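Local coordinates for 3-dehydroshikimate dehydratase (Pseudomonas putida, PDB 5HMQ), which catalyses the metal-dependent dehydration of 3-dehydroshikimate to protocatechuate, a shared intermediate in the breakdown of quinate and shikimate, at residues C[167-172]-C[218-223]; C[192-197]-C[236-241]; C[176-181]-C[226-231]. All blocks are in the same frame, centred on the assembly; numbering follows the deposited sequence.

All three contacts belong to the N-terminal xylose isomerase-like TIM barrel, at its last three strands and the helices and loops that connect them. Their segments alternate along the chain: 167-172, 176-181 and 192-197 come first, followed by partners 218-223, 226-231 and 236-241 in the same order. Contact 2 pairs strand 189-194 with strand 238-240, while contacts 1 and 3 both bring helix 222-231 against the chain that follows strand 162-167. The centres of contacts 1 and 2 lie about 9 Å apart. Those of contacts 1 and 3 are about 11 Å apart, and those of contacts 2 and 3 about 14 Å. Contacts 1 and 2 share the catalytic magnesium; contact 3 packs farther out, in the helical layer.

Contact 1 of 3, residues C[167-172]-C[218-223]; sequences DSFHTL and GEMDMA. With MG (magnesium ion), chain K.
The CA atoms of Ser168 and Met222 lie 7.2 Å apart and those of Leu172 and Met220 7.0 Å, so the short helix 168-172 passes, in reverse chain sense, the loop leading into helix 222-231. Met220, modelled as selenomethionine, stretches out straight beyond CG and reaches both Leu172 and Phe169. Its CE touches Phe169 at CD2, 3.8 Å away, while SE stands 5.1 Å from the centroid of the Phe169 ring and 53° off the ring normal, an oblique Met-aromatic contact. The Leu172 side chain slides past that of Met220 in the opposite direction, with its CB 4.0 Å from Met220 SE, and its CD1 comes to rest 3.6 Å from the backbone O of Asp221. That residue is the centre of an inverse gamma turn and the N-cap of helix 222-231; its carboxylate also forms a salt bridge with Arg273. In the TIM barrel, segment 167-172 marks the point where strand 162-167 ends and the catalytic metal is held. Asp167 OD2 binds the magnesium ion at 2.1 Å, and OD1 of the same carboxylate caps helix 168-172 through weak bonds from the backbone N of Phe169 and His170. His170 joins the metal's surroundings through NE2, which meets a coordinated water at the edge of the ring, in its plane. Selenomethionine Met222 takes a different course from Met220: bent at chi2 (-87°) and again at chi3, it carries CE back to 3.4 Å from Ser168 OG, a hydroxyl already hydrogen-bonded to the backbone N of Ala195.

Contact 2 of 3, residues C[192-197]-C[236-241]; sequences VQMADA and GPLSLE. With MG (magnesium ion), chain K.
Gln193 OE1 and Glu241 OE1 bind the same magnesium ion, at 2.0 Å and 2.1 Å. They come from the ends of the last two strands of the TIM barrel, 189-194 and 238-240, which run parallel; Gln193 lies within its strand and Glu241 just beyond the other. Glu136 and Asp167 supply the other protein ligands. The two arms, both extended beyond CG, cross at a slant with amide and carboxylate planes 52° apart, and the metal holds their OE1 atoms close together. A coordinated water donates to Glu241 OE2 at 2.7 Å and takes a weak bond from Gln193 NE2. Second-shell partners fix both groups: Glu32 accepts from Gln193 NE2, and Gln63 NE2 bonds to Glu241 OE2.

Behind the metal runs the strand pairing. Met194 N donates to Ser239 O at 2.7 Å, nearly straight (167°) but from 40° above the carbonyl plane. Ser239 N reaches Val192 O at 2.9 Å, and Glu241 N reaches Met194 O at 3.3 Å. Val192, Met194, Leu238 and Leu240 occupy the face opposite Gln193 and Ser239, packing against helices 222-231 and 252-276. There Leu238 CD1 lies 3.6 Å from CG of Met194, a selenomethionine whose chain, bent at chi2 and chi3, carries its terminal methyl away from strand 238-240. Where the strands part, Ala195 CB sits 3.3 Å from Glu241 O.

Contact 3 of 3, residues C[176-181]-C[226-231]; sequences GDPSAI and LAPILA
Pro178 O accepts a hydrogen bond from Ile181 N at 3.1 Å while the ring of Pro228 presses against it, with CB 3.3 Å and CG 3.4 Å from that oxygen. The contact belongs to the outer layer of the TIM barrel, where the connection from helix 168-172 to strand 189-194 packs on helix 222-231. An Asx turn shapes this connection: Asp177 OD1 accepts from the backbone N of Ser179 at 3.1 Å, approached from 44° above the carboxylate plane, and the chain then coils into a 3-10 turn. The OH of Tyr147, in helix 147-157, bonds to Asp177 O, and its side chain also touches Ile181.

Pro228 carries most of the helix's side of the contact, its CB directed at segment 176-181. As a proline it has no N-H to give to the preceding turn, and the helix is kinked there, while Leu230 N and Ala231 N still bond to Leu226 O and Ala227 O. The pyrrolidine rings of the two prolines approach only loosely, Pro178 CB standing 4.2 Å from Pro228 CG. Ile181 makes the broader apolar contact, its CB 3.9 Å from Pro228 CB. Chi1 of -67° sets CG1 of Ile181 beside the backbone N and leaves CG2 anti to it, and CG2 passes beyond the proline to Ile229. Both isoleucines rest on Leu166 of strand 162-167, beneath the helical layer. Their side chains meet obliquely, Ile181 CG2 lying 3.9 Å from Ile229 CG1.

Contact 1 of 3, residues C[167-172]-C[218-223]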
ATOM      1  N   ASP C 167     -25.562   5.609 -10.591  1.00 42.64           N
ATOM      2  CA  ASP C 167     -24.293   5.539  -9.875  1.00 41.30           C
ATOM      3  C   ASP C 167     -24.577   5.824  -8.408  1.00 42.18           C
ATOM      4  O   ASP C 167     -24.997   6.934  -8.063  1.00 42.53           O
ATOM      5  CB  ASP C 167     -23.287   6.546 -10.451  1.00 43.26           C
ATOM      6  CG  ASP C 167     -21.923   6.485  -9.778  1.00 43.30           C
ATOM      7  OD1 ASP C 167     -21.850   6.491  -8.530  1.00 46.16           O
ATOM      8  OD2 ASP C 167     -20.911   6.444 -10.509  1.00 43.57           O
ATOM      9  N   SER C 168     -24.339   4.828  -7.551  1.00 42.28           N
ATOM     10  CA  SER C 168     -24.741   4.943  -6.152  1.00 44.80           C
ATOM     11  C   SER C 168     -24.048   6.105  -5.451  1.00 42.82           C
ATOM     12  O   SER C 168     -24.648   6.741  -4.578  1.00 44.62           O
ATOM     13  CB  SER C 168     -24.466   3.635  -5.408  1.00 39.85           C
ATOM     14  OG  SER C 168     -23.083   3.336  -5.390  1.00 42.69           O
ATOM     15  N   PHE C 169     -22.802   6.412  -5.815  1.00 42.80           N
ATOM     16  CA  PHE C 169     -22.122   7.517  -5.148  1.00 43.98           C
ATOM     17  C   PHE C 169     -22.747   8.854  -5.522  1.00 44.34           C
ATOM     18  O   PHE C 169     -23.010   9.690  -4.651  1.00 49.31           O
ATOM     19  CB  PHE C 169     -20.627   7.530  -5.473  1.00 43.60           C
ATOM     20  CG  PHE C 169     -19.886   8.646  -4.786  1.00 45.05           C
ATOM     21  CD1 PHE C 169     -19.847   9.920  -5.336  1.00 46.58           C
ATOM     22  CD2 PHE C 169     -19.264   8.432  -3.568  1.00 44.91           C
ATOM     23  CE1 PHE C 169     -19.198  10.949  -4.690  1.00 46.48           C
ATOM     24  CE2 PHE C 169     -18.603   9.459  -2.922  1.00 44.78           C
ATOM     25  CZ  PHE C 169     -18.568  10.717  -3.486  1.00 45.43           C
ATOM     26  N   HIS C 170     -22.978   9.084  -6.818  1.00 46.08           N
ATOM     27  CA  HIS C 170     -23.511  10.373  -7.254  1.00 45.06           C
ATOM     28  C   HIS C 170     -24.874  10.652  -6.637  1.00 45.30           C
ATOM     29  O   HIS C 170     -25.218  11.814  -6.395  1.00 46.70           O
ATOM     30  CB  HIS C 170     -23.596  10.421  -8.780  1.00 43.19           C
ATOM     31  CG  HIS C 170     -22.264  10.487  -9.461  1.00 46.93           C
ATOM     32  ND1 HIS C 170     -21.339  11.476  -9.195  1.00 47.10           N
ATOM     33  CD2 HIS C 170     -21.700   9.689 -10.398  1.00 45.28           C
ATOM     34  CE1 HIS C 170     -20.266  11.282  -9.940  1.00 46.59           C
ATOM     35  NE2 HIS C 170     -20.459  10.205 -10.678  1.00 45.93           N
ATOM     36  N   THR C 171     -25.658   9.607  -6.372  1.00 46.19           N
ATOM     37  CA  THR C 171     -26.962   9.795  -5.751  1.00 46.62           C
ATOM     38  C   THR C 171     -26.844   9.966  -4.239  1.00 46.03           C
ATOM     39  O   THR C 171     -27.413  10.901  -3.668  1.00 47.82           O
ATOM     40  CB  THR C 171     -27.878   8.617  -6.089  1.00 45.16           C
ATOM     41  OG1 THR C 171     -28.136   8.603  -7.498  1.00 42.99           O
ATOM     42  CG2 THR C 171     -29.197   8.732  -5.334  1.00 41.84           C
ATOM     43  N   LEU C 172     -26.115   9.069  -3.574  1.00 47.77           N
ATOM     44  CA  LEU C 172     -26.071   9.079  -2.116  1.00 48.95           C
ATOM     45  C   LEU C 172     -25.141  10.146  -1.544  1.00 50.03           C
ATOM     46  O   LEU C 172     -25.326  10.546  -0.389  1.00 50.06           O
ATOM     47  CB  LEU C 172     -25.666   7.699  -1.594  1.00 46.73           C
ATOM     48  CG  LEU C 172     -26.649   6.566  -1.907  1.00 45.61           C
ATOM     49  CD1 LEU C 172     -26.223   5.271  -1.232  1.00 44.19           C
ATOM     50  CD2 LEU C 172     -28.060   6.951  -1.488  1.00 43.80           C
ATOM     51  N   GLY C 218     -17.528   1.314   2.980  1.00 46.52           N
ATOM     52  CA  GLY C 218     -17.824   2.666   3.410  1.00 43.57           C
ATOM     53  C   GLY C 218     -19.029   2.673   4.325  1.00 43.25           C
ATOM     54  O   GLY C 218     -19.291   1.679   5.006  1.00 46.59           O
ATOM     55  N   GLU C 219     -19.776   3.777   4.356  1.00 46.07           N
ATOM     56  CA  GLU C 219     -20.930   3.876   5.243  1.00 49.65           C
ATOM     57  C   GLU C 219     -22.190   4.306   4.499  1.00 50.32           C
ATOM     58  O   GLU C 219     -23.146   4.768   5.129  1.00 50.85           O
ATOM     59  CB  GLU C 219     -20.641   4.817   6.416  1.00 50.66           C
ATOM     60  CG  GLU C 219     -19.730   5.972   6.079  1.00 53.66           C
ATOM     61  CD  GLU C 219     -19.055   6.559   7.304  1.00 55.51           C
ATOM     62  OE1 GLU C 219     -19.234   6.008   8.411  1.00 55.87           O
ATOM     63  OE2 GLU C 219     -18.340   7.571   7.160  1.00 58.82           O
HETATM   64  N   MSE C 220     -22.214   4.160   3.179  1.00 54.20           N
HETATM   65  CA  MSE C 220     -23.420   4.431   2.405  1.00 53.20           C
HETATM   66  C   MSE C 220     -24.321   3.201   2.373  1.00 52.57           C
HETATM   67  O   MSE C 220     -23.854   2.073   2.530  1.00 52.59           O
HETATM   68  CB  MSE C 220     -23.067   4.869   0.984  1.00 52.62           C
HETATM   69  CG  MSE C 220     -22.473   6.263   0.902  1.00 55.31           C
HETATM   70 SE   MSE C 220     -21.862   6.723  -0.891  1.00 58.53          SE
HETATM   71  CE  MSE C 220     -21.593   8.637  -0.631  1.00 50.87           C
ATOM     72  N   ASP C 221     -25.618   3.427   2.168  1.00 48.17           N
ATOM     73  CA  ASP C 221     -26.614   2.357   2.193  1.00 50.19           C
ATOM     74  C   ASP C 221     -26.743   1.795   0.783  1.00 51.08           C
ATOM     75  O   ASP C 221     -27.604   2.201  -0.001  1.00 48.68           O
ATOM     76  CB  ASP C 221     -27.942   2.882   2.725  1.00 49.06           C
ATOM     77  CG  ASP C 221     -28.985   1.791   2.879  1.00 49.99           C
ATOM     78  OD1 ASP C 221     -28.614   0.600   2.874  1.00 50.64           O
ATOM     79  OD2 ASP C 221     -30.181   2.128   3.009  1.00 49.95           O
HETATM   80  N   MSE C 222     -25.874   0.841   0.463  1.00 55.32           N
HETATM   81  CA  MSE C 222     -25.828   0.219  -0.858  1.00 52.05           C
HETATM   82  C   MSE C 222     -27.100  -0.561  -1.169  1.00 56.64           C
HETATM   83  O   MSE C 222     -27.678  -0.431  -2.250  1.00 57.35           O
HETATM   84  CB  MSE C 222     -24.625  -0.713  -0.947  1.00 52.97           C
HETATM   85  CG  MSE C 222     -23.307  -0.017  -0.675  1.00 57.07           C
HETATM   86 SE   MSE C 222     -22.548   0.779  -2.263  1.00 61.07          SE
HETATM   87  CE  MSE C 222     -22.973   2.626  -2.038  1.00 65.84           C
ATOM     88  N   ALA C 223     -27.523  -1.387  -0.207  1.00 53.18           N
ATOM     89  CA  ALA C 223     -28.717  -2.203  -0.407  1.00 48.06           C
ATOM     90  C   ALA C 223     -29.953  -1.333  -0.585  1.00 48.72           C
ATOM     91  O   ALA C 223     -30.847  -1.666  -1.371  1.00 49.70           O
ATOM     92  CB  ALA C 223     -28.900  -3.164   0.767  1.00 46.87           C
TER
HETATM   93 MG    MG K 701     -20.154   6.678 -12.453  1.00 43.93          MG
HETATM   94  O   HOH W   1     -19.212   8.386 -12.123  1.00 45.79           O
HETATM   95  O   HOH W   2     -19.361   6.730 -14.319  1.00 41.67           O

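Contact 2 of 3, residues C[192-197]-C[236-241]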
ATOM      1  N   VAL C 192     -25.878   0.041 -13.988  1.00 39.89           N
ATOM      2  CA  VAL C 192     -25.831   0.386 -12.571  1.00 40.71           C
ATOM      3  C   VAL C 192     -24.389   0.268 -12.100  1.00 42.77           C
ATOM      4  O   VAL C 192     -23.775  -0.798 -12.234  1.00 41.35           O
ATOM      5  CB  VAL C 192     -26.749  -0.512 -11.723  1.00 41.97           C
ATOM      6  CG1 VAL C 192     -26.547  -0.229 -10.238  1.00 37.94           C
ATOM      7  CG2 VAL C 192     -28.204  -0.308 -12.112  1.00 41.07           C
ATOM      8  N   GLN C 193     -23.853   1.356 -11.557  1.00 42.99           N
ATOM      9  CA  GLN C 193     -22.517   1.386 -10.974  1.00 41.09           C
ATOM     10  C   GLN C 193     -22.648   1.504  -9.464  1.00 42.83           C
ATOM     11  O   GLN C 193     -23.238   2.468  -8.964  1.00 41.33           O
ATOM     12  CB  GLN C 193     -21.698   2.554 -11.521  1.00 40.59           C
ATOM     13  CG  GLN C 193     -21.439   2.520 -13.013  1.00 41.76           C
ATOM     14  CD  GLN C 193     -20.688   3.748 -13.479  1.00 42.15           C
ATOM     15  OE1 GLN C 193     -20.891   4.842 -12.954  1.00 44.90           O
ATOM     16  NE2 GLN C 193     -19.807   3.575 -14.460  1.00 40.18           N
HETATM   17  N   MSE C 194     -22.101   0.533  -8.741  1.00 39.76           N
HETATM   18  CA  MSE C 194     -22.070   0.611  -7.287  1.00 42.95           C
HETATM   19  C   MSE C 194     -20.734   1.179  -6.828  1.00 44.36           C
HETATM   20  O   MSE C 194     -19.679   0.749  -7.289  1.00 43.70           O
HETATM   21  CB  MSE C 194     -22.304  -0.763  -6.657  1.00 42.44           C
HETATM   22  CG  MSE C 194     -23.591  -1.442  -7.092  1.00 45.65           C
HETATM   23 SE   MSE C 194     -25.208  -0.398  -6.761  0.73 45.74          SE
HETATM   24  CE  MSE C 194     -25.108  -0.244  -4.819  1.00 44.05           C
ATOM     25  N   ALA C 195     -20.787   2.156  -5.925  1.00 44.67           N
ATOM     26  CA  ALA C 195     -19.579   2.730  -5.342  1.00 45.16           C
ATOM     27  C   ALA C 195     -19.904   3.186  -3.930  1.00 45.66           C
ATOM     28  O   ALA C 195     -20.780   4.034  -3.742  1.00 45.15           O
ATOM     29  CB  ALA C 195     -19.060   3.900  -6.181  1.00 42.93           C
ATOM     30  N   ASP C 196     -19.175   2.662  -2.953  1.00 44.19           N
ATOM     31  CA  ASP C 196     -19.349   3.048  -1.563  1.00 44.32           C
ATOM     32  C   ASP C 196     -18.322   4.112  -1.189  1.00 45.57           C
ATOM     33  O   ASP C 196     -17.362   4.369  -1.921  1.00 46.05           O
ATOM     34  CB  ASP C 196     -19.225   1.821  -0.653  1.00 44.97           C
ATOM     35  CG  ASP C 196     -19.951   1.992   0.667  1.00 46.47           C
ATOM     36  OD1 ASP C 196     -20.457   3.103   0.926  1.00 47.23           O
ATOM     37  OD2 ASP C 196     -20.020   1.014   1.441  1.00 46.06           O
ATOM     38  N   ALA C 197     -18.533   4.735  -0.027  1.00 44.21           N
ATOM     39  CA  ALA C 197     -17.652   5.802   0.439  1.00 45.99           C
ATOM     40  C   ALA C 197     -17.941   6.157   1.892  1.00 49.56           C
ATOM     41  O   ALA C 197     -19.071   5.971   2.366  1.00 49.47           O
ATOM     42  CB  ALA C 197     -17.804   7.048  -0.436  1.00 44.89           C
ATOM     43  N   GLY C 236     -30.181  -6.032 -15.683  1.00 47.69           N
ATOM     44  CA  GLY C 236     -28.993  -5.787 -16.465  1.00 47.22           C
ATOM     45  C   GLY C 236     -27.729  -5.857 -15.637  1.00 45.51           C
ATOM     46  O   GLY C 236     -27.713  -6.393 -14.525  1.00 46.99           O
ATOM     47  N   PRO C 237     -26.637  -5.312 -16.168  1.00 44.66           N
ATOM     48  CA  PRO C 237     -25.344  -5.436 -15.485  1.00 45.71           C
ATOM     49  C   PRO C 237     -25.336  -4.725 -14.139  1.00 45.85           C
ATOM     50  O   PRO C 237     -25.942  -3.665 -13.964  1.00 45.63           O
ATOM     51  CB  PRO C 237     -24.359  -4.789 -16.467  1.00 45.79           C
ATOM     52  CG  PRO C 237     -25.059  -4.808 -17.789  1.00 47.60           C
ATOM     53  CD  PRO C 237     -26.511  -4.635 -17.468  1.00 47.35           C
ATOM     54  N   LEU C 238     -24.636  -5.338 -13.180  1.00 44.38           N
ATOM     55  CA  LEU C 238     -24.363  -4.752 -11.868  1.00 44.26           C
ATOM     56  C   LEU C 238     -22.857  -4.573 -11.737  1.00 43.22           C
ATOM     57  O   LEU C 238     -22.118  -5.561 -11.710  1.00 42.31           O
ATOM     58  CB  LEU C 238     -24.896  -5.633 -10.740  1.00 44.88           C
ATOM     59  CG  LEU C 238     -24.634  -5.114  -9.327  1.00 43.95           C
ATOM     60  CD1 LEU C 238     -25.475  -3.886  -9.014  1.00 42.83           C
ATOM     61  CD2 LEU C 238     -24.841  -6.217  -8.302  1.00 45.91           C
ATOM     62  N   SER C 239     -22.404  -3.324 -11.632  1.00 41.12           N
ATOM     63  CA  SER C 239     -20.992  -3.021 -11.816  1.00 43.29           C
ATOM     64  C   SER C 239     -20.438  -2.239 -10.629  1.00 44.33           C
ATOM     65  O   SER C 239     -21.157  -1.862  -9.697  1.00 43.51           O
ATOM     66  CB  SER C 239     -20.759  -2.239 -13.111  1.00 41.33           C
ATOM     67  OG  SER C 239     -19.377  -2.196 -13.429  1.00 43.27           O
ATOM     68  N   LEU C 240     -19.129  -2.002 -10.691  1.00 40.65           N
ATOM     69  CA  LEU C 240     -18.366  -1.311  -9.659  1.00 40.49           C
ATOM     70  C   LEU C 240     -17.519  -0.239 -10.326  1.00 43.95           C
ATOM     71  O   LEU C 240     -16.858  -0.511 -11.333  1.00 45.78           O
ATOM     72  CB  LEU C 240     -17.461  -2.280  -8.896  1.00 40.79           C
ATOM     73  CG  LEU C 240     -18.143  -3.412  -8.135  1.00 40.06           C
ATOM     74  CD1 LEU C 240     -17.123  -4.465  -7.768  1.00 38.99           C
ATOM     75  CD2 LEU C 240     -18.828  -2.876  -6.901  1.00 42.85           C
ATOM     76  N   GLU C 241     -17.516   0.967  -9.762  1.00 45.21           N
ATOM     77  CA  GLU C 241     -16.697   2.058 -10.294  1.00 44.62           C
ATOM     78  C   GLU C 241     -16.005   2.749  -9.123  1.00 46.37           C
ATOM     79  O   GLU C 241     -16.627   3.526  -8.391  1.00 41.94           O
ATOM     80  CB  GLU C 241     -17.518   3.047 -11.116  1.00 43.32           C
ATOM     81  CG  GLU C 241     -16.647   4.070 -11.842  1.00 42.62           C
ATOM     82  CD  GLU C 241     -17.441   5.206 -12.450  1.00 45.84           C
ATOM     83  OE1 GLU C 241     -18.477   5.592 -11.869  1.00 44.99           O
ATOM     84  OE2 GLU C 241     -17.022   5.720 -13.510  1.00 46.86           O
TER
HETATM   85 MG    MG K 701     -20.154   6.678 -12.453  1.00 43.93          MG
HETATM   86  O   HOH W   2     -19.361   6.730 -14.319  1.00 41.67           O
HETATM   87  O   HOH W   1     -19.212   8.386 -12.123  1.00 45.79           O

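Contact 3 of 3, residues C[176-181]-C[226-231]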
ATOM      1  N   GLY C 176     -29.418  11.919  -1.869  1.00 48.89           N
ATOM      2  CA  GLY C 176     -30.603  11.728  -2.680  1.00 49.05           C
ATOM      3  C   GLY C 176     -31.419  10.537  -2.219  1.00 50.82           C
ATOM      4  O   GLY C 176     -30.901   9.570  -1.658  1.00 49.37           O
ATOM      5  N   ASP C 177     -32.727  10.611  -2.467  1.00 52.89           N
ATOM      6  CA  ASP C 177     -33.641   9.542  -2.091  1.00 51.62           C
ATOM      7  C   ASP C 177     -33.786   8.597  -3.275  1.00 52.63           C
ATOM      8  O   ASP C 177     -34.353   8.996  -4.305  1.00 54.55           O
ATOM      9  CB  ASP C 177     -34.996  10.114  -1.687  1.00 52.53           C
ATOM     10  CG  ASP C 177     -35.894   9.092  -1.003  1.00 53.54           C
ATOM     11  OD1 ASP C 177     -35.662   7.874  -1.157  1.00 54.87           O
ATOM     12  OD2 ASP C 177     -36.839   9.513  -0.304  1.00 54.09           O
ATOM     13  N   PRO C 178     -33.306   7.354  -3.186  1.00 51.79           N
ATOM     14  CA  PRO C 178     -33.395   6.432  -4.325  1.00 49.46           C
ATOM     15  C   PRO C 178     -34.775   5.831  -4.536  1.00 51.58           C
ATOM     16  O   PRO C 178     -34.942   5.028  -5.461  1.00 50.12           O
ATOM     17  CB  PRO C 178     -32.383   5.342  -3.949  1.00 48.33           C
ATOM     18  CG  PRO C 178     -32.446   5.305  -2.456  1.00 49.28           C
ATOM     19  CD  PRO C 178     -32.636   6.740  -2.026  1.00 50.37           C
ATOM     20  N   SER C 179     -35.759   6.194  -3.711  1.00 50.74           N
ATOM     21  CA  SER C 179     -37.044   5.501  -3.731  1.00 53.38           C
ATOM     22  C   SER C 179     -37.770   5.684  -5.059  1.00 53.70           C
ATOM     23  O   SER C 179     -38.403   4.749  -5.559  1.00 50.81           O
ATOM     24  CB  SER C 179     -37.917   5.992  -2.577  1.00 53.65           C
ATOM     25  OG  SER C 179     -39.069   5.184  -2.436  1.00 58.01           O
ATOM     26  N   ALA C 180     -37.683   6.876  -5.651  1.00 52.00           N
ATOM     27  CA  ALA C 180     -38.380   7.146  -6.905  1.00 48.01           C
ATOM     28  C   ALA C 180     -37.826   6.359  -8.087  1.00 49.41           C
ATOM     29  O   ALA C 180     -38.397   6.447  -9.180  1.00 51.20           O
ATOM     30  CB  ALA C 180     -38.339   8.641  -7.222  1.00 49.83           C
ATOM     31  N   ILE C 181     -36.736   5.608  -7.909  1.00 47.42           N
ATOM     32  CA  ILE C 181     -36.230   4.779  -9.001  1.00 47.82           C
ATOM     33  C   ILE C 181     -37.252   3.729  -9.418  1.00 51.33           C
ATOM     34  O   ILE C 181     -37.339   3.378 -10.602  1.00 53.19           O
ATOM     35  CB  ILE C 181     -34.885   4.134  -8.601  1.00 46.69           C
ATOM     36  CG1 ILE C 181     -33.799   5.201  -8.459  1.00 46.52           C
ATOM     37  CG2 ILE C 181     -34.447   3.101  -9.625  1.00 48.01           C
ATOM     38  CD1 ILE C 181     -32.524   4.693  -7.821  1.00 44.66           C
ATOM     39  N   LEU C 226     -29.800  -0.317  -4.328  1.00 46.13           N
ATOM     40  CA  LEU C 226     -30.069  -1.370  -5.296  1.00 44.70           C
ATOM     41  C   LEU C 226     -31.501  -1.879  -5.199  1.00 48.18           C
ATOM     42  O   LEU C 226     -32.066  -2.321  -6.207  1.00 49.67           O
ATOM     43  CB  LEU C 226     -29.080  -2.522  -5.106  1.00 40.92           C
ATOM     44  CG  LEU C 226     -29.127  -3.646  -6.142  1.00 42.42           C
ATOM     45  CD1 LEU C 226     -28.953  -3.084  -7.545  1.00 41.74           C
ATOM     46  CD2 LEU C 226     -28.064  -4.695  -5.848  1.00 43.45           C
ATOM     47  N   ALA C 227     -32.097  -1.830  -4.006  1.00 49.47           N
ATOM     48  CA  ALA C 227     -33.451  -2.353  -3.830  1.00 48.34           C
ATOM     49  C   ALA C 227     -34.469  -1.674  -4.740  1.00 45.54           C
ATOM     50  O   ALA C 227     -35.218  -2.392  -5.425  1.00 46.65           O
ATOM     51  CB  ALA C 227     -33.856  -2.255  -2.355  1.00 45.22           C
ATOM     52  N   PRO C 228     -34.560  -0.340  -4.814  1.00 48.10           N
ATOM     53  CA  PRO C 228     -35.509   0.254  -5.772  1.00 50.85           C
ATOM     54  C   PRO C 228     -35.183  -0.073  -7.219  1.00 51.42           C
ATOM     55  O   PRO C 228     -36.096  -0.144  -8.052  1.00 49.48           O
ATOM     56  CB  PRO C 228     -35.403   1.760  -5.492  1.00 51.27           C
ATOM     57  CG  PRO C 228     -34.796   1.866  -4.137  1.00 49.81           C
ATOM     58  CD  PRO C 228     -33.876   0.700  -4.024  1.00 44.23           C
ATOM     59  N   ILE C 229     -33.902  -0.266  -7.545  1.00 47.99           N
ATOM     60  CA  ILE C 229     -33.519  -0.618  -8.910  1.00 44.87           C
ATOM     61  C   ILE C 229     -34.130  -1.957  -9.307  1.00 47.75           C
ATOM     62  O   ILE C 229     -34.737  -2.090 -10.377  1.00 45.45           O
ATOM     63  CB  ILE C 229     -31.986  -0.639  -9.047  1.00 44.15           C
ATOM     64  CG1 ILE C 229     -31.413   0.761  -8.827  1.00 44.79           C
ATOM     65  CG2 ILE C 229     -31.580  -1.179 -10.409  1.00 42.29           C
ATOM     66  CD1 ILE C 229     -29.902   0.796  -8.760  1.00 43.23           C
ATOM     67  N   LEU C 230     -33.984  -2.969  -8.447  1.00 47.53           N
ATOM     68  CA  LEU C 230     -34.502  -4.293  -8.771  1.00 47.30           C
ATOM     69  C   LEU C 230     -36.024  -4.340  -8.764  1.00 48.07           C
ATOM     70  O   LEU C 230     -36.608  -5.199  -9.435  1.00 45.53           O
ATOM     71  CB  LEU C 230     -33.941  -5.336  -7.803  1.00 46.83           C
ATOM     72  CG  LEU C 230     -32.419  -5.505  -7.800  1.00 45.06           C
ATOM     73  CD1 LEU C 230     -31.978  -6.462  -6.704  1.00 45.08           C
ATOM     74  CD2 LEU C 230     -31.931  -5.981  -9.155  1.00 44.78           C
ATOM     75  N   ALA C 231     -36.680  -3.438  -8.030  1.00 47.59           N
ATOM     76  CA  ALA C 231     -38.136  -3.391  -8.041  1.00 46.60           C
ATOM     77  C   ALA C 231     -38.691  -3.022  -9.410  1.00 46.96           C
ATOM     78  O   ALA C 231     -39.842  -3.357  -9.709  1.00 47.44           O
ATOM     79  CB  ALA C 231     -38.641  -2.401  -6.989  1.00 44.07           C
TER